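Local atomic coordinates of Lmo0135 protein (Listeria monocytogenes EGD-e, PDB entry 5ISU), a protein that probably binds peptides outside the cell as the substrate-binding component of an ABC transporter. Residues E29-N34 / L42-A47. Sequence-based numbering, arbitrary orientation.
Sequences EVINPN and LTIQQA
The amide end of Gln-45 lies against Pro-33, and Ile-31 meets Ile-44 in a separate apolar contact. Gln-45 OE1 comes within 3.1 Å of Pro-33 CA and 3.6 Å of Pro-33 CB. Gln-45 OE1 is also 3.4 Å from Pro-33 N, but the proline nitrogen carries no hydrogen, so no hydrogen bond forms and the oxygen packs against the proline. Gln-45 NE2 passes 3.9 Å from Pro-33 CB. Gln-45 spans the gap because CG is anti to the backbone N (chi1 164°) and the chain runs on extended (chi2 180°). In the second contact Ile-31 CD1 rests 3.9 Å from Ile-44 CG2, a methyl tip against a branch methyl. Ile-31 CG2 also faces the helix backbone, 4.4 Å from Gln-45 CA. No hydrogen bond joins the two segments.

The loop is shaped by its own turns. Ile-31 is the centre of an inverse gamma turn, closed by a weak bond from Asn-32 N to Val-30 O. Asn-32 then forms an Asx turn around Pro-33: its OD1 accepts from Asn-34 N at 3.1 Å, in the carbonyl plane. Asn-32 ND2 bonds to Asn-171 OD1.

The buried contact packs the loop that follows strand 19-24 onto helix 39-48. Both belong to a family 5 solute-binding protein. Ile-44 also touches Phe-211 and Val-191 of strands 208-213 and 190-195, while Asn-34 packs on helix 93-104.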
loop_
_atom_site.group_PDB
_atom_site.type_symbol
_atom_site.label_atom_id
_atom_site.label_comp_id
_atom_site.label_asym_id
_atom_site.label_seq_id
_atom_site.Cartn_x
_atom_site.Cartn_y
_atom_site.Cartn_z
ATOM N N GLU A 29 -10.456 -12.360 -3.268
ATOM C CA GLU A 29 -11.195 -12.756 -2.062
ATOM C C GLU A 29 -12.572 -12.082 -2.202
ATOM O O GLU A 29 -13.131 -12.092 -3.292
ATOM C CB GLU A 29 -10.421 -12.381 -0.792
ATOM C CG GLU A 29 -9.062 -13.073 -0.696
ATOM C CD GLU A 29 -8.262 -12.674 0.539
ATOM O OE1 GLU A 29 -8.867 -12.320 1.578
ATOM O OE2 GLU A 29 -7.013 -12.735 0.480
ATOM N N VAL A 30 -13.114 -11.477 -1.150
ATOM C CA VAL A 30 -14.427 -10.848 -1.257
ATOM C C VAL A 30 -14.335 -9.473 -1.954
ATOM O O VAL A 30 -13.722 -8.544 -1.428
ATOM C CB VAL A 30 -15.059 -10.699 0.135
ATOM C CG1 VAL A 30 -16.460 -10.118 0.028
ATOM C CG2 VAL A 30 -15.096 -12.054 0.837
ATOM N N ILE A 31 -14.959 -9.341 -3.126
ATOM C CA ILE A 31 -14.927 -8.079 -3.884
ATOM C C ILE A 31 -15.954 -7.087 -3.307
ATOM O O ILE A 31 -17.072 -6.922 -3.823
ATOM C CB ILE A 31 -15.156 -8.314 -5.392
ATOM C CG1 ILE A 31 -14.237 -9.454 -5.878
ATOM C CG2 ILE A 31 -14.896 -7.021 -6.166
ATOM C CD1 ILE A 31 -14.425 -9.852 -7.323
ATOM N N ASN A 32 -15.537 -6.429 -2.228
ATOM C CA ASN A 32 -16.372 -5.481 -1.491
ATOM C C ASN A 32 -15.401 -4.533 -0.777
ATOM O O ASN A 32 -14.589 -4.979 0.039
ATOM C CB ASN A 32 -17.267 -6.247 -0.498
ATOM C CG ASN A 32 -18.294 -5.354 0.200
ATOM O OD1 ASN A 32 -17.966 -4.307 0.758
ATOM N ND2 ASN A 32 -19.537 -5.787 0.189
ATOM N N PRO A 33 -15.479 -3.227 -1.077
ATOM C CA PRO A 33 -14.538 -2.251 -0.509
ATOM C C PRO A 33 -14.510 -2.126 1.002
ATOM O O PRO A 33 -13.568 -1.548 1.540
ATOM C CB PRO A 33 -14.968 -0.934 -1.148
ATOM C CG PRO A 33 -16.366 -1.134 -1.547
ATOM C CD PRO A 33 -16.474 -2.568 -1.948
ATOM N N ASN A 34 -15.540 -2.612 1.680
ATOM C CA ASN A 34 -15.533 -2.601 3.149
ATOM C C ASN A 34 -14.539 -3.642 3.700
ATOM O O ASN A 34 -14.179 -3.577 4.859
ATOM C CB ASN A 34 -16.940 -2.895 3.724
ATOM C CG ASN A 34 -17.893 -1.714 3.623
ATOM O OD1 ASN A 34 -17.615 -0.725 2.968
ATOM N ND2 ASN A 34 -19.030 -1.821 4.297
ATOM N N LEU A 42 -8.114 -5.872 -4.653
ATOM C CA LEU A 42 -8.093 -4.418 -4.828
ATOM C C LEU A 42 -7.985 -4.042 -6.302
ATOM O O LEU A 42 -8.560 -3.051 -6.736
ATOM C CB LEU A 42 -6.942 -3.774 -4.021
ATOM C CG LEU A 42 -7.170 -3.660 -2.510
ATOM C CD1 LEU A 42 -5.917 -3.247 -1.741
ATOM C CD2 LEU A 42 -8.305 -2.689 -2.216
ATOM N N THR A 43 -7.233 -4.837 -7.058
ATOM C CA THR A 43 -7.035 -4.590 -8.473
ATOM C C THR A 43 -8.375 -4.712 -9.197
ATOM O O THR A 43 -8.715 -3.874 -10.027
ATOM C CB THR A 43 -6.010 -5.593 -9.059
ATOM O OG1 THR A 43 -4.759 -5.437 -8.398
ATOM C CG2 THR A 43 -5.795 -5.384 -10.559
ATOM N N ILE A 44 -9.150 -5.732 -8.833
ATOM C CA ILE A 44 -10.457 -5.961 -9.459
ATOM C C ILE A 44 -11.459 -4.906 -8.983
ATOM O O ILE A 44 -12.215 -4.331 -9.798
ATOM C CB ILE A 44 -10.941 -7.415 -9.252
ATOM C CG1 ILE A 44 -9.956 -8.360 -9.953
ATOM C CG2 ILE A 44 -12.345 -7.602 -9.807
ATOM C CD1 ILE A 44 -10.243 -9.828 -9.792
ATOM N N GLN A 45 -11.412 -4.591 -7.696
ATOM C CA GLN A 45 -12.294 -3.560 -7.135
ATOM C C GLN A 45 -12.144 -2.195 -7.819
ATOM O O GLN A 45 -13.123 -1.482 -8.014
ATOM C CB GLN A 45 -12.017 -3.424 -5.648
ATOM C CG GLN A 45 -12.566 -2.161 -5.015
ATOM C CD GLN A 45 -12.255 -2.113 -3.534
ATOM O OE1 GLN A 45 -12.583 -3.039 -2.811
ATOM N NE2 GLN A 45 -11.626 -1.038 -3.082
ATOM N N GLN A 46 -10.916 -1.842 -8.186
ATOM C CA GLN A 46 -10.647 -0.556 -8.834
ATOM C C GLN A 46 -11.430 -0.426 -10.139
ATOM O O GLN A 46 -11.814 0.665 -10.534
ATOM C CB GLN A 46 -9.158 -0.415 -9.133
ATOM C CG GLN A 46 -8.729 0.978 -9.542
ATOM C CD GLN A 46 -8.851 1.968 -8.410
ATOM O OE1 GLN A 46 -8.929 1.586 -7.240
ATOM N NE2 GLN A 46 -8.832 3.240 -8.743
ATOM N N ALA A 47 -11.669 -1.552 -10.795
ATOM C CA ALA A 47 -12.401 -1.553 -12.048
ATOM C C ALA A 47 -13.914 -1.559 -11.832
ATOM O O ALA A 47 -14.640 -1.016 -12.627
ATOM C CB ALA A 47 -11.997 -2.752 -12.879
#